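Local coordinates for thermostable carboxypeptidase 1 (Pyrococcus furiosus, PDB 1KA2), which removes amino acids one after another from the C-terminus of peptides with broad specificity, as a cobalt-dependent homodimeric metallocarboxypeptidase of the M32 family, at residues A[82-90]-A[283-293]. Numbering follows the deposited sequence.
Sequences YERGIVRVL and RFMFTPIAGGV
Helix 81-99 meets segment 283-293 most closely where Ile86 and Ile289 bring their CA atoms within 5.9 Å, with Ile289 as the third residue of a type I beta turn from Thr287 to Ala290. The segment is part of the connection between two helices of the largely helical M32 fold: 261-278, which carries the HEXXH histidines His269 and His273, and 295-309, which carries the third metal ligand, Glu299. No hydrogen bond crosses the interface, so the fit rests on apolar packing. Pro288 supplies much of it, with CG reaching Ile86 CG2 at 3.9 Å and Leu90 CG at 3.8 Å, while CB lies against Val89 CG1; Tyr17 of helix 8-36 also touches the proline. One residue on, Ile289 presses a methyl onto the helix backbone at Gly85, where no side chain intervenes: CG2 comes to 3.5 Å from Gly85 C. With CG1 set between the backbone N and the carbonyl carbon (chi1 49°), the longer branch carries CD1 over one face of the Phe284 ring, 3.6 Å above its plane and offset toward the rim. The rings of Tyr82 and Phe284 meet rim to rim, neither over the face of the other, with planes at 50°, and Tyr82 CD2 lies 3.3 Å from Phe284 CZ; both residues also touch Ile470. Beyond them, the Tyr82 hydroxyl merely approaches Arg283, whose NH2 forms a salt bridge with Asp281. A type II turn from Phe284 to Thr287 leads directly into the type I turn. Thr287, shared by both, gives two bonds to Phe284 O: its N closes the type II turn, and OG1 lies 2.5 Å from the same oxygen, tilted 19° from the carbonyl plane; this OG1 receives a weak bond from Ile289 N.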
ATOM      1  N   TYR A  82      28.972  -4.543 -14.181  1.00 48.06           N
ATOM      2  CA  TYR A  82      27.582  -4.190 -13.908  1.00 47.21           C
ATOM      3  C   TYR A  82      26.623  -4.849 -14.892  1.00 46.78           C
ATOM      4  O   TYR A  82      25.698  -5.555 -14.487  1.00 46.86           O
ATOM      5  CB  TYR A  82      27.414  -2.672 -13.947  1.00 44.67           C
ATOM      6  CG  TYR A  82      28.401  -1.948 -13.065  1.00 42.66           C
ATOM      7  CD1 TYR A  82      29.562  -1.384 -13.597  1.00 43.28           C
ATOM      8  CD2 TYR A  82      28.194  -1.856 -11.691  1.00 41.49           C
ATOM      9  CE1 TYR A  82      30.495  -0.744 -12.775  1.00 41.09           C
ATOM     10  CE2 TYR A  82      29.115  -1.221 -10.864  1.00 41.83           C
ATOM     11  CZ  TYR A  82      30.260  -0.668 -11.412  1.00 41.27           C
ATOM     12  OH  TYR A  82      31.166  -0.049 -10.595  1.00 40.03           O
ATOM     13  N   GLU A  83      26.841  -4.615 -16.181  1.00 47.16           N
ATOM     14  CA  GLU A  83      25.997  -5.204 -17.214  1.00 47.41           C
ATOM     15  C   GLU A  83      26.063  -6.726 -17.103  1.00 48.36           C
ATOM     16  O   GLU A  83      25.102  -7.424 -17.415  1.00 47.85           O
ATOM     17  CB  GLU A  83      26.479  -4.781 -18.597  1.00 46.95           C
ATOM     18  CG  GLU A  83      26.668  -3.285 -18.765  1.00 47.94           C
ATOM     19  CD  GLU A  83      27.325  -2.934 -20.087  1.00 48.07           C
ATOM     20  OE1 GLU A  83      28.443  -3.430 -20.343  1.00 47.99           O
ATOM     21  OE2 GLU A  83      26.725  -2.166 -20.871  1.00 46.98           O
ATOM     22  N   ARG A  84      27.207  -7.234 -16.658  1.00 49.41           N
ATOM     23  CA  ARG A  84      27.386  -8.672 -16.509  1.00 49.38           C
ATOM     24  C   ARG A  84      26.535  -9.144 -15.339  1.00 47.45           C
ATOM     25  O   ARG A  84      25.918 -10.209 -15.395  1.00 46.85           O
ATOM     26  CB  ARG A  84      28.855  -8.992 -16.237  1.00 53.08           C
ATOM     27  CG  ARG A  84      29.251 -10.426 -16.536  1.00 57.85           C
ATOM     28  CD  ARG A  84      30.682 -10.681 -16.082  1.00 63.25           C
ATOM     29  NE  ARG A  84      31.586  -9.644 -16.575  1.00 66.14           N
ATOM     30  CZ  ARG A  84      32.822  -9.451 -16.125  1.00 68.12           C
ATOM     31  NH1 ARG A  84      33.312 -10.229 -15.164  1.00 69.19           N
ATOM     32  NH2 ARG A  84      33.561  -8.466 -16.625  1.00 68.05           N
ATOM     33  N   GLY A  85      26.508  -8.337 -14.280  1.00 45.95           N
ATOM     34  CA  GLY A  85      25.728  -8.681 -13.106  1.00 44.15           C
ATOM     35  C   GLY A  85      24.275  -8.839 -13.481  1.00 44.01           C
ATOM     36  O   GLY A  85      23.577  -9.715 -12.963  1.00 43.63           O
ATOM     37  N   ILE A  86      23.825  -7.991 -14.400  1.00 43.57           N
ATOM     38  CA  ILE A  86      22.450  -8.019 -14.867  1.00 43.30           C
ATOM     39  C   ILE A  86      22.133  -9.400 -15.417  1.00 43.79           C
ATOM     40  O   ILE A  86      21.126 -10.017 -15.045  1.00 41.89           O
ATOM     41  CB  ILE A  86      22.222  -6.978 -15.984  1.00 44.77           C
ATOM     42  CG1 ILE A  86      22.501  -5.579 -15.446  1.00 47.06           C
ATOM     43  CG2 ILE A  86      20.792  -7.051 -16.491  1.00 44.57           C
ATOM     44  CD1 ILE A  86      22.420  -4.521 -16.496  1.00 50.34           C
ATOM     45  N   VAL A  87      23.008  -9.880 -16.298  1.00 42.78           N
ATOM     46  CA  VAL A  87      22.839 -11.183 -16.925  1.00 42.80           C
ATOM     47  C   VAL A  87      22.928 -12.346 -15.936  1.00 41.75           C
ATOM     48  O   VAL A  87      22.066 -13.224 -15.935  1.00 41.84           O
ATOM     49  CB  VAL A  87      23.882 -11.393 -18.048  1.00 44.72           C
ATOM     50  CG1 VAL A  87      23.674 -12.750 -18.710  1.00 43.27           C
ATOM     51  CG2 VAL A  87      23.768 -10.268 -19.080  1.00 44.38           C
ATOM     52  N   ARG A  88      23.954 -12.357 -15.089  1.00 40.15           N
ATOM     53  CA  ARG A  88      24.091 -13.449 -14.128  1.00 41.03           C
ATOM     54  C   ARG A  88      22.801 -13.584 -13.332  1.00 40.34           C
ATOM     55  O   ARG A  88      22.220 -14.666 -13.245  1.00 40.60           O
ATOM     56  CB  ARG A  88      25.250 -13.206 -13.152  1.00 41.13           C
ATOM     57  CG  ARG A  88      25.643 -14.456 -12.374  1.00 40.33           C
ATOM     58  CD  ARG A  88      26.541 -14.166 -11.170  1.00 44.22           C
ATOM     59  NE  ARG A  88      25.787 -13.874  -9.945  1.00 45.99           N
ATOM     60  CZ  ARG A  88      25.355 -12.665  -9.590  1.00 45.03           C
ATOM     61  NH1 ARG A  88      25.598 -11.613 -10.361  1.00 43.48           N
ATOM     62  NH2 ARG A  88      24.689 -12.506  -8.454  1.00 42.37           N
ATOM     63  N   VAL A  89      22.355 -12.467 -12.766  1.00 39.57           N
ATOM     64  CA  VAL A  89      21.141 -12.437 -11.962  1.00 38.85           C
ATOM     65  C   VAL A  89      19.911 -12.883 -12.751  1.00 38.43           C
ATOM     66  O   VAL A  89      19.163 -13.760 -12.309  1.00 39.47           O
ATOM     67  CB  VAL A  89      20.903 -11.015 -11.385  1.00 39.13           C
ATOM     68  CG1 VAL A  89      19.514 -10.915 -10.752  1.00 39.20           C
ATOM     69  CG2 VAL A  89      21.974 -10.692 -10.368  1.00 35.62           C
ATOM     70  N   LEU A  90      19.699 -12.288 -13.917  1.00 36.36           N
ATOM     71  CA  LEU A  90      18.544 -12.649 -14.721  1.00 37.36           C
ATOM     72  C   LEU A  90      18.631 -14.071 -15.257  1.00 37.91           C
ATOM     73  O   LEU A  90      17.609 -14.740 -15.411  1.00 38.25           O
ATOM     74  CB  LEU A  90      18.349 -11.645 -15.870  1.00 35.87           C
ATOM     75  CG  LEU A  90      17.869 -10.252 -15.424  1.00 34.97           C
ATOM     76  CD1 LEU A  90      17.764  -9.337 -16.630  1.00 33.13           C
ATOM     77  CD2 LEU A  90      16.512 -10.362 -14.733  1.00 28.14           C
ATOM     78  N   ARG A 283      22.514   4.161  -9.087  1.00 36.30           N
ATOM     79  CA  ARG A 283      22.717   4.039 -10.521  1.00 38.11           C
ATOM     80  C   ARG A 283      22.117   2.706 -10.986  1.00 38.02           C
ATOM     81  O   ARG A 283      21.992   2.466 -12.181  1.00 38.60           O
ATOM     82  CB  ARG A 283      24.207   4.087 -10.859  1.00 40.46           C
ATOM     83  CG  ARG A 283      24.881   5.386 -10.456  1.00 41.76           C
ATOM     84  CD  ARG A 283      26.386   5.301 -10.638  1.00 44.20           C
ATOM     85  NE  ARG A 283      26.967   4.289  -9.769  1.00 45.03           N
ATOM     86  CZ  ARG A 283      28.212   3.842  -9.875  1.00 43.98           C
ATOM     87  NH1 ARG A 283      29.009   4.323 -10.816  1.00 46.20           N
ATOM     88  NH2 ARG A 283      28.654   2.908  -9.050  1.00 42.13           N
ATOM     89  N   PHE A 284      21.750   1.850 -10.027  1.00 38.62           N
ATOM     90  CA  PHE A 284      21.166   0.529 -10.306  1.00 37.86           C
ATOM     91  C   PHE A 284      19.633   0.513 -10.133  1.00 39.57           C
ATOM     92  O   PHE A 284      18.987  -0.538 -10.270  1.00 39.71           O
ATOM     93  CB  PHE A 284      21.776  -0.541  -9.376  1.00 36.16           C
ATOM     94  CG  PHE A 284      23.293  -0.596  -9.392  1.00 36.63           C
ATOM     95  CD1 PHE A 284      24.028  -0.004 -10.422  1.00 33.93           C
ATOM     96  CD2 PHE A 284      23.984  -1.259  -8.377  1.00 35.53           C
ATOM     97  CE1 PHE A 284      25.421  -0.070 -10.435  1.00 36.09           C
ATOM     98  CE2 PHE A 284      25.385  -1.333  -8.384  1.00 36.31           C
ATOM     99  CZ  PHE A 284      26.103  -0.738  -9.411  1.00 35.59           C
ATOM    100  N   MET A 285      19.055   1.674  -9.831  1.00 36.78           N
ATOM    101  CA  MET A 285      17.614   1.793  -9.622  1.00 36.26           C
ATOM    102  C   MET A 285      16.825   1.190 -10.790  1.00 35.89           C
ATOM    103  O   MET A 285      17.129   1.451 -11.956  1.00 34.23           O
ATOM    104  CB  MET A 285      17.258   3.275  -9.438  1.00 36.04           C
ATOM    105  CG  MET A 285      15.963   3.542  -8.705  1.00 36.80           C
ATOM    106  SD  MET A 285      15.617   5.314  -8.569  1.00 39.29           S
ATOM    107  CE  MET A 285      16.611   5.749  -7.142  1.00 36.04           C
ATOM    108  N   PHE A 286      15.809   0.384 -10.472  1.00 35.82           N
ATOM    109  CA  PHE A 286      14.974  -0.276 -11.491  1.00 34.63           C
ATOM    110  C   PHE A 286      15.625  -1.491 -12.174  1.00 32.90           C
ATOM    111  O   PHE A 286      15.029  -2.089 -13.073  1.00 33.96           O
ATOM    112  CB  PHE A 286      14.568   0.721 -12.578  1.00 33.64           C
ATOM    113  CG  PHE A 286      14.051   2.004 -12.042  1.00 34.46           C
ATOM    114  CD1 PHE A 286      14.731   3.190 -12.279  1.00 34.43           C
ATOM    115  CD2 PHE A 286      12.896   2.028 -11.264  1.00 34.90           C
ATOM    116  CE1 PHE A 286      14.266   4.397 -11.742  1.00 35.95           C
ATOM    117  CE2 PHE A 286      12.426   3.218 -10.727  1.00 36.88           C
ATOM    118  CZ  PHE A 286      13.113   4.408 -10.966  1.00 36.69           C
ATOM    119  N   THR A 287      16.833  -1.854 -11.749  1.00 31.68           N
ATOM    120  CA  THR A 287      17.548  -2.982 -12.347  1.00 31.46           C
ATOM    121  C   THR A 287      17.707  -4.147 -11.377  1.00 31.51           C
ATOM    122  O   THR A 287      17.682  -3.966 -10.163  1.00 30.61           O
ATOM    123  CB  THR A 287      18.961  -2.585 -12.776  1.00 29.69           C
ATOM    124  OG1 THR A 287      19.801  -2.523 -11.621  1.00 28.20           O
ATOM    125  CG2 THR A 287      18.947  -1.235 -13.462  1.00 31.39           C
ATOM    126  N   PRO A 288      17.903  -5.362 -11.909  1.00 34.69           N
ATOM    127  CA  PRO A 288      18.071  -6.562 -11.077  1.00 34.56           C
ATOM    128  C   PRO A 288      19.331  -6.659 -10.208  1.00 35.20           C
ATOM    129  O   PRO A 288      19.450  -7.595  -9.423  1.00 35.94           O
ATOM    130  CB  PRO A 288      17.965  -7.703 -12.089  1.00 34.82           C
ATOM    131  CG  PRO A 288      18.401  -7.084 -13.365  1.00 34.39           C
ATOM    132  CD  PRO A 288      17.775  -5.726 -13.333  1.00 33.63           C
ATOM    133  N   ILE A 289      20.267  -5.718 -10.336  1.00 35.70           N
ATOM    134  CA  ILE A 289      21.470  -5.760  -9.505  1.00 34.74           C
ATOM    135  C   ILE A 289      21.328  -4.938  -8.231  1.00 35.52           C
ATOM    136  O   ILE A 289      22.128  -5.074  -7.303  1.00 33.80           O
ATOM    137  CB  ILE A 289      22.746  -5.293 -10.253  1.00 36.28           C
ATOM    138  CG1 ILE A 289      22.500  -3.972 -10.981  1.00 35.22           C
ATOM    139  CG2 ILE A 289      23.216  -6.392 -11.201  1.00 37.16           C
ATOM    140  CD1 ILE A 289      23.746  -3.460 -11.712  1.00 32.50           C
ATOM    141  N   ALA A 290      20.314  -4.081  -8.189  1.00 33.97           N
ATOM    142  CA  ALA A 290      20.060  -3.290  -6.988  1.00 34.92           C
ATOM    143  C   ALA A 290      19.442  -4.239  -5.952  1.00 34.11           C
ATOM    144  O   ALA A 290      18.683  -5.136  -6.315  1.00 36.42           O
ATOM    145  CB  ALA A 290      19.084  -2.148  -7.301  1.00 29.73           C
ATOM    146  N   GLY A 291      19.778  -4.056  -4.674  1.00 35.34           N
ATOM    147  CA  GLY A 291      19.217  -4.900  -3.622  1.00 34.10           C
ATOM    148  C   GLY A 291      20.088  -6.010  -3.043  1.00 34.23           C
ATOM    149  O   GLY A 291      20.937  -6.571  -3.732  1.00 33.56           O
ATOM    150  N   GLY A 292      19.861  -6.343  -1.774  1.00 34.27           N
ATOM    151  CA  GLY A 292      20.636  -7.387  -1.114  1.00 32.68           C
ATOM    152  C   GLY A 292      20.769  -8.666  -1.923  1.00 30.66           C
ATOM    153  O   GLY A 292      19.797  -9.174  -2.466  1.00 30.60           O
ATOM    154  N   VAL A 293      21.976  -9.218  -1.972  1.00 31.07           N
ATOM    155  CA  VAL A 293      22.209 -10.411  -2.765  1.00 29.24           C
ATOM    156  C   VAL A 293      21.591 -11.739  -2.295  1.00 28.87           C
ATOM    157  O   VAL A 293      21.288 -12.585  -3.116  1.00 28.72           O
ATOM    158  CB  VAL A 293      23.747 -10.594  -3.045  1.00 30.40           C
ATOM    159  CG1 VAL A 293      24.474 -11.181  -1.799  1.00 25.78           C
ATOM    160  CG2 VAL A 293      23.925 -11.461  -4.281  1.00 30.54           C
TER